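Local coordinates for YerB protein (Bacillus subtilis, PDB 2PSB) that is a putative membrane lipoprotein of unknown function that interacts with the helicase PcrA, an interaction not essential for viability or for repair of UV-induced lesions, at residues E57-E61 with R86-V90; V234-H238 with D248-E252. All blocks are in the same frame, centred on the assembly; numbering follows the deposited sequence.

Contact 1 (E57-E61 with R86-V90)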
loop_
_atom_site.group_PDB
_atom_site.type_symbol
_atom_site.label_atom_id
_atom_site.label_comp_id
_atom_site.label_asym_id
_atom_site.label_seq_id
_atom_site.Cartn_x
_atom_site.Cartn_y
_atom_site.Cartn_z
ATOM N N GLU A 57 -3.398 0.880 2.740
ATOM C CA GLU A 57 -3.957 2.142 3.187
ATOM C C GLU A 57 -4.106 2.111 4.698
ATOM O O GLU A 57 -4.531 1.108 5.266
ATOM C CB GLU A 57 -5.320 2.377 2.511
ATOM C CG GLU A 57 -6.063 3.641 2.948
ATOM C CD GLU A 57 -7.368 3.846 2.183
ATOM O OE1 GLU A 57 -7.892 4.978 2.216
ATOM O OE2 GLU A 57 -7.875 2.882 1.553
ATOM N N ALA A 58 -3.744 3.211 5.342
ATOM C CA ALA A 58 -3.850 3.308 6.794
ATOM C C ALA A 58 -3.912 4.771 7.190
ATOM O O ALA A 58 -3.508 5.653 6.418
ATOM C CB ALA A 58 -2.648 2.619 7.483
ATOM N N LEU A 59 -4.436 5.031 8.387
ATOM C CA LEU A 59 -4.547 6.401 8.876
ATOM C C LEU A 59 -3.163 6.960 9.091
ATOM O O LEU A 59 -2.282 6.274 9.592
ATOM C CB LEU A 59 -5.323 6.464 10.203
ATOM C CG LEU A 59 -6.848 6.292 10.134
ATOM C CD1 LEU A 59 -7.422 6.188 11.528
ATOM C CD2 LEU A 59 -7.457 7.464 9.398
ATOM N N ALA A 60 -2.977 8.213 8.700
ATOM C CA ALA A 60 -1.700 8.890 8.863
ATOM C C ALA A 60 -1.935 10.235 9.558
ATOM O O ALA A 60 -1.858 10.335 10.785
ATOM C CB ALA A 60 -1.043 9.099 7.502
ATOM N N GLU A 61 -2.243 11.255 8.764
ATOM C CA GLU A 61 -2.487 12.610 9.263
ATOM C C GLU A 61 -3.961 12.816 9.648
ATOM O O GLU A 61 -4.836 12.862 8.786
ATOM C CB GLU A 61 -2.087 13.617 8.176
ATOM C CG GLU A 61 -1.947 15.073 8.617
ATOM C CD GLU A 61 -0.649 15.358 9.364
ATOM O OE1 GLU A 61 -0.270 16.546 9.445
ATOM O OE2 GLU A 61 -0.015 14.410 9.876
ATOM N N ARG A 86 5.845 6.911 8.033
ATOM C CA ARG A 86 5.369 6.616 9.379
ATOM C C ARG A 86 5.971 5.284 9.775
ATOM O O ARG A 86 6.295 4.480 8.908
ATOM C CB ARG A 86 3.836 6.548 9.401
ATOM C CG ARG A 86 3.163 7.898 9.222
ATOM C CD ARG A 86 3.496 8.817 10.389
ATOM N NE ARG A 86 3.803 10.176 9.947
ATOM C CZ ARG A 86 2.900 11.038 9.493
ATOM N NH1 ARG A 86 1.622 10.689 9.421
ATOM N NH2 ARG A 86 3.280 12.244 9.102
ATOM N N GLU A 87 6.137 5.056 11.075
ATOM C CA GLU A 87 6.710 3.811 11.551
ATOM C C GLU A 87 6.054 2.586 10.941
ATOM O O GLU A 87 6.742 1.752 10.352
ATOM C CB GLU A 87 6.632 3.716 13.079
ATOM C CG GLU A 87 7.691 4.524 13.797
ATOM C CD GLU A 87 7.139 5.764 14.464
ATOM O OE1 GLU A 87 6.391 6.521 13.804
ATOM O OE2 GLU A 87 7.470 5.985 15.650
ATOM N N TYR A 88 4.734 2.476 11.076
ATOM C CA TYR A 88 4.030 1.329 10.526
ATOM C C TYR A 88 4.312 1.105 9.040
ATOM O O TYR A 88 4.271 -0.029 8.574
ATOM C CB TYR A 88 2.512 1.409 10.783
ATOM C CG TYR A 88 1.901 2.788 10.744
ATOM C CD1 TYR A 88 1.890 3.602 11.884
ATOM C CD2 TYR A 88 1.297 3.268 9.589
ATOM C CE1 TYR A 88 1.284 4.851 11.870
ATOM C CE2 TYR A 88 0.689 4.522 9.565
ATOM C CZ TYR A 88 0.683 5.306 10.713
ATOM O OH TYR A 88 0.064 6.538 10.717
ATOM N N PHE A 89 4.602 2.166 8.295
ATOM C CA PHE A 89 4.914 1.997 6.876
ATOM C C PHE A 89 6.320 1.414 6.684
ATOM O O PHE A 89 6.558 0.606 5.785
ATOM C CB PHE A 89 4.779 3.331 6.124
ATOM C CG PHE A 89 3.353 3.736 5.873
ATOM C CD1 PHE A 89 2.471 2.856 5.249
ATOM C CD2 PHE A 89 2.886 4.993 6.257
ATOM C CE1 PHE A 89 1.141 3.216 5.010
ATOM C CE2 PHE A 89 1.566 5.368 6.026
ATOM C CZ PHE A 89 0.689 4.473 5.398
ATOM N N VAL A 90 7.256 1.820 7.531
ATOM C CA VAL A 90 8.613 1.294 7.437
ATOM C C VAL A 90 8.530 -0.205 7.688
ATOM O O VAL A 90 9.114 -1.008 6.964
ATOM C CB VAL A 90 9.547 1.926 8.493
ATOM C CG1 VAL A 90 10.907 1.247 8.451
ATOM C CG2 VAL A 90 9.692 3.412 8.238
#
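Tyr88 OH gives a weak hydrogen bond to Leu59 O, with the two oxygens 2.6 Å apart. Leu59 O also lies 3.3 Å from Tyr88 CZ, oblique to the ring. The contact sets the first turn of helix 87-94 against the end of strand 54-59, where the chain runs into a classic beta bulge at Ala60 and Glu61. Ala58 CB points at the helix and meets both rings obliquely, 4.3 Å from Phe89 CZ and 4.4 Å from Tyr88 CE2. Arg86 sits at the helix N-cap position. Its chain bends at chi2 and chi3, which brings Arg86 NH1 to 3.6 Å from Ala60 CB. Glu61 N lies at the edge of the guanidinium, near its plane. Glu61 CG is anti to the backbone N (chi1 -166°), and a bend at chi2 carries the carboxylate toward Arg86. Glu61 OE2 stays 4.0 Å from Arg86 NH2, too far for a salt bridge, with the carboxylate and guanidinium planes 26° apart. Arg66 NH1 is also close to Arg86 NH1, and Glu61 may offset some of that like charge. Further out, Glu57 salt-bridges Arg210 and hydrogen-bonds Thr65, on a strand also fixed by the backbone bonding of Ala58 with Arg66. On the helix side, Arg86 CB covers part of one face of the Tyr88 ring, and Tyr88 CD2 stands 4.0 Å above the centre of the Phe89 ring.

Contact 2 (V234-H238 with D248-E252)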
loop_
_atom_site.group_PDB
_atom_site.type_symbol
_atom_site.label_atom_id
_atom_site.label_comp_id
_atom_site.label_asym_id
_atom_site.label_seq_id
_atom_site.Cartn_x
_atom_site.Cartn_y
_atom_site.Cartn_z
ATOM N N VAL A 234 -7.745 -5.238 7.604
ATOM C CA VAL A 234 -7.055 -5.632 8.823
ATOM C C VAL A 234 -7.340 -4.723 10.022
ATOM O O VAL A 234 -7.259 -3.502 9.915
ATOM C CB VAL A 234 -5.529 -5.697 8.548
ATOM C CG1 VAL A 234 -4.745 -5.844 9.834
ATOM C CG2 VAL A 234 -5.233 -6.878 7.625
ATOM N N GLU A 235 -7.679 -5.331 11.160
ATOM C CA GLU A 235 -7.968 -4.580 12.381
ATOM C C GLU A 235 -6.752 -4.562 13.280
ATOM O O GLU A 235 -6.357 -5.586 13.825
ATOM C CB GLU A 235 -9.137 -5.198 13.151
ATOM C CG GLU A 235 -9.558 -4.369 14.367
ATOM C CD GLU A 235 -10.807 -4.901 15.053
ATOM O OE1 GLU A 235 -10.735 -5.966 15.708
ATOM O OE2 GLU A 235 -11.872 -4.256 14.929
ATOM N N ALA A 236 -6.173 -3.383 13.450
ATOM C CA ALA A 236 -4.976 -3.228 14.263
ATOM C C ALA A 236 -5.145 -2.106 15.279
ATOM O O ALA A 236 -5.762 -1.083 14.986
ATOM C CB ALA A 236 -3.786 -2.940 13.357
ATOM N N SER A 237 -4.576 -2.301 16.468
ATOM C CA SER A 237 -4.670 -1.309 17.528
ATOM C C SER A 237 -3.923 -0.031 17.204
ATOM O O SER A 237 -2.718 -0.048 16.945
ATOM C CB SER A 237 -4.122 -1.866 18.838
ATOM O OG SER A 237 -4.780 -3.061 19.195
ATOM N N HIS A 238 -4.658 1.074 17.214
ATOM C CA HIS A 238 -4.090 2.386 16.971
ATOM C C HIS A 238 -3.916 2.974 18.367
ATOM O O HIS A 238 -4.846 2.938 19.175
ATOM C CB HIS A 238 -5.053 3.238 16.139
ATOM C CG HIS A 238 -5.163 2.805 14.711
ATOM N ND1 HIS A 238 -5.351 1.489 14.340
ATOM C CD2 HIS A 238 -5.104 3.513 13.557
ATOM C CE1 HIS A 238 -5.398 1.405 13.025
ATOM N NE2 HIS A 238 -5.249 2.620 12.523
ATOM N N ASP A 248 0.463 5.290 16.668
ATOM C CA ASP A 248 1.179 4.173 16.092
ATOM C C ASP A 248 0.134 3.091 15.863
ATOM O O ASP A 248 -1.011 3.222 16.304
ATOM C CB ASP A 248 2.258 3.685 17.061
ATOM C CG ASP A 248 3.176 2.655 16.441
ATOM O OD1 ASP A 248 3.565 2.833 15.270
ATOM O OD2 ASP A 248 3.520 1.672 17.130
ATOM N N ILE A 249 0.522 2.038 15.155
ATOM C CA ILE A 249 -0.382 0.937 14.873
ATOM C C ILE A 249 0.314 -0.382 15.180
ATOM O O ILE A 249 1.303 -0.745 14.540
ATOM C CB ILE A 249 -0.837 0.952 13.391
ATOM C CG1 ILE A 249 -1.587 2.251 13.098
ATOM C CG2 ILE A 249 -1.733 -0.237 13.109
ATOM C CD1 ILE A 249 -2.068 2.386 11.665
ATOM N N ASP A 250 -0.201 -1.093 16.179
ATOM C CA ASP A 250 0.370 -2.366 16.568
ATOM C C ASP A 250 0.110 -3.393 15.475
ATOM O O ASP A 250 -1.006 -3.891 15.328
ATOM C CB ASP A 250 -0.244 -2.836 17.889
ATOM C CG ASP A 250 0.368 -4.130 18.386
ATOM O OD1 ASP A 250 0.006 -4.565 19.500
ATOM O OD2 ASP A 250 1.209 -4.714 17.665
ATOM N N LEU A 251 1.153 -3.696 14.710
ATOM C CA LEU A 251 1.073 -4.659 13.618
ATOM C C LEU A 251 1.747 -5.969 13.980
ATOM O O LEU A 251 2.137 -6.726 13.096
ATOM C CB LEU A 251 1.750 -4.095 12.371
ATOM C CG LEU A 251 1.067 -2.919 11.684
ATOM C CD1 LEU A 251 1.935 -2.429 10.531
ATOM C CD2 LEU A 251 -0.303 -3.353 11.199
ATOM N N GLU A 252 1.873 -6.245 15.270
ATOM C CA GLU A 252 2.537 -7.467 15.702
ATOM C C GLU A 252 1.660 -8.360 16.579
ATOM O O GLU A 252 1.788 -9.583 16.555
ATOM C CB GLU A 252 3.822 -7.093 16.444
ATOM C CG GLU A 252 4.882 -8.173 16.462
ATOM C CD GLU A 252 6.227 -7.632 16.910
ATOM O OE1 GLU A 252 7.220 -8.393 16.893
ATOM O OE2 GLU A 252 6.288 -6.438 17.277
HETATM O O HOH W 1 -2.861 -4.986 20.469
HETATM O O HOH W 2 -3.060 -4.496 16.956
#
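Ser237-His238 and Ile249-Asp250 run antiparallel. His238 and Ile249 form a non-hydrogen-bonded pair, CA to CA 4.5 Å. Beside it Asp250 N donates to Ser237 O at 2.8 Å, in the carbonyl plane and with an N-H...O angle of 159°. Beyond that bond the strands part, and water 2 bridges them: it accepts from Ser237 N and donates to Asp250 O. This is the beta hairpin of strands 230-240 and 247-250, with His238 and Ile249 on one face and Ser237 and Asp250 on the other. The His238 and Ile249 side chains lie side by side. Ile249 CG1 makes a CH-pi contact 3.7 Å from the His238 ring centroid, over the face, and Ile249 CD1 comes to 3.3 Å from His238 NE2. His238 CG is anti to the carbonyl carbon (chi1 -72°), which turns the ring back toward Ala236 O. His238 ND1 donates to Ala236 O at 2.7 Å, helping hold the ring's rotation. The oxygen lies in the ring plane, but the bond is bent and ND1 sits above the carbonyl plane. With an alanine in place of His238, the CG1-CD1 branch of Ile249 would probably lose its ring cover and Ala236 O this donor. Ala236 CB is tight against Ile249 CG2 at 3.4 Å. Water 1 links Ser237 OG to Asp250 OD1, while Asp250 OD2 closes an Asx turn by accepting from Glu252 N.

How the contacts relate
The centres of contacts 1 and 2 are about 10 Å apart, and the two touch. Tyr88 CD1 packs 3.9 Å from Asp248 OD1, and Tyr88 O lies 3.9 Å from Leu251 CD1. Helix 87-94 therefore meets strand 54-59 through contact 1 and the hairpin strand 247-250 of contact 2. Strand 293-298 pairs in parallel with both 54-59 and 230-240, and its Ile297 is touched by Ala236, His238 and Leu251. Contact 1 lies in the N-terminal DUF3048 sequence family and contact 2 in the C-terminal one, and the two meet here through Tyr88. Phosphorylation is known at Thr78 and Ser84, between the segments of contact 1, but is absent here.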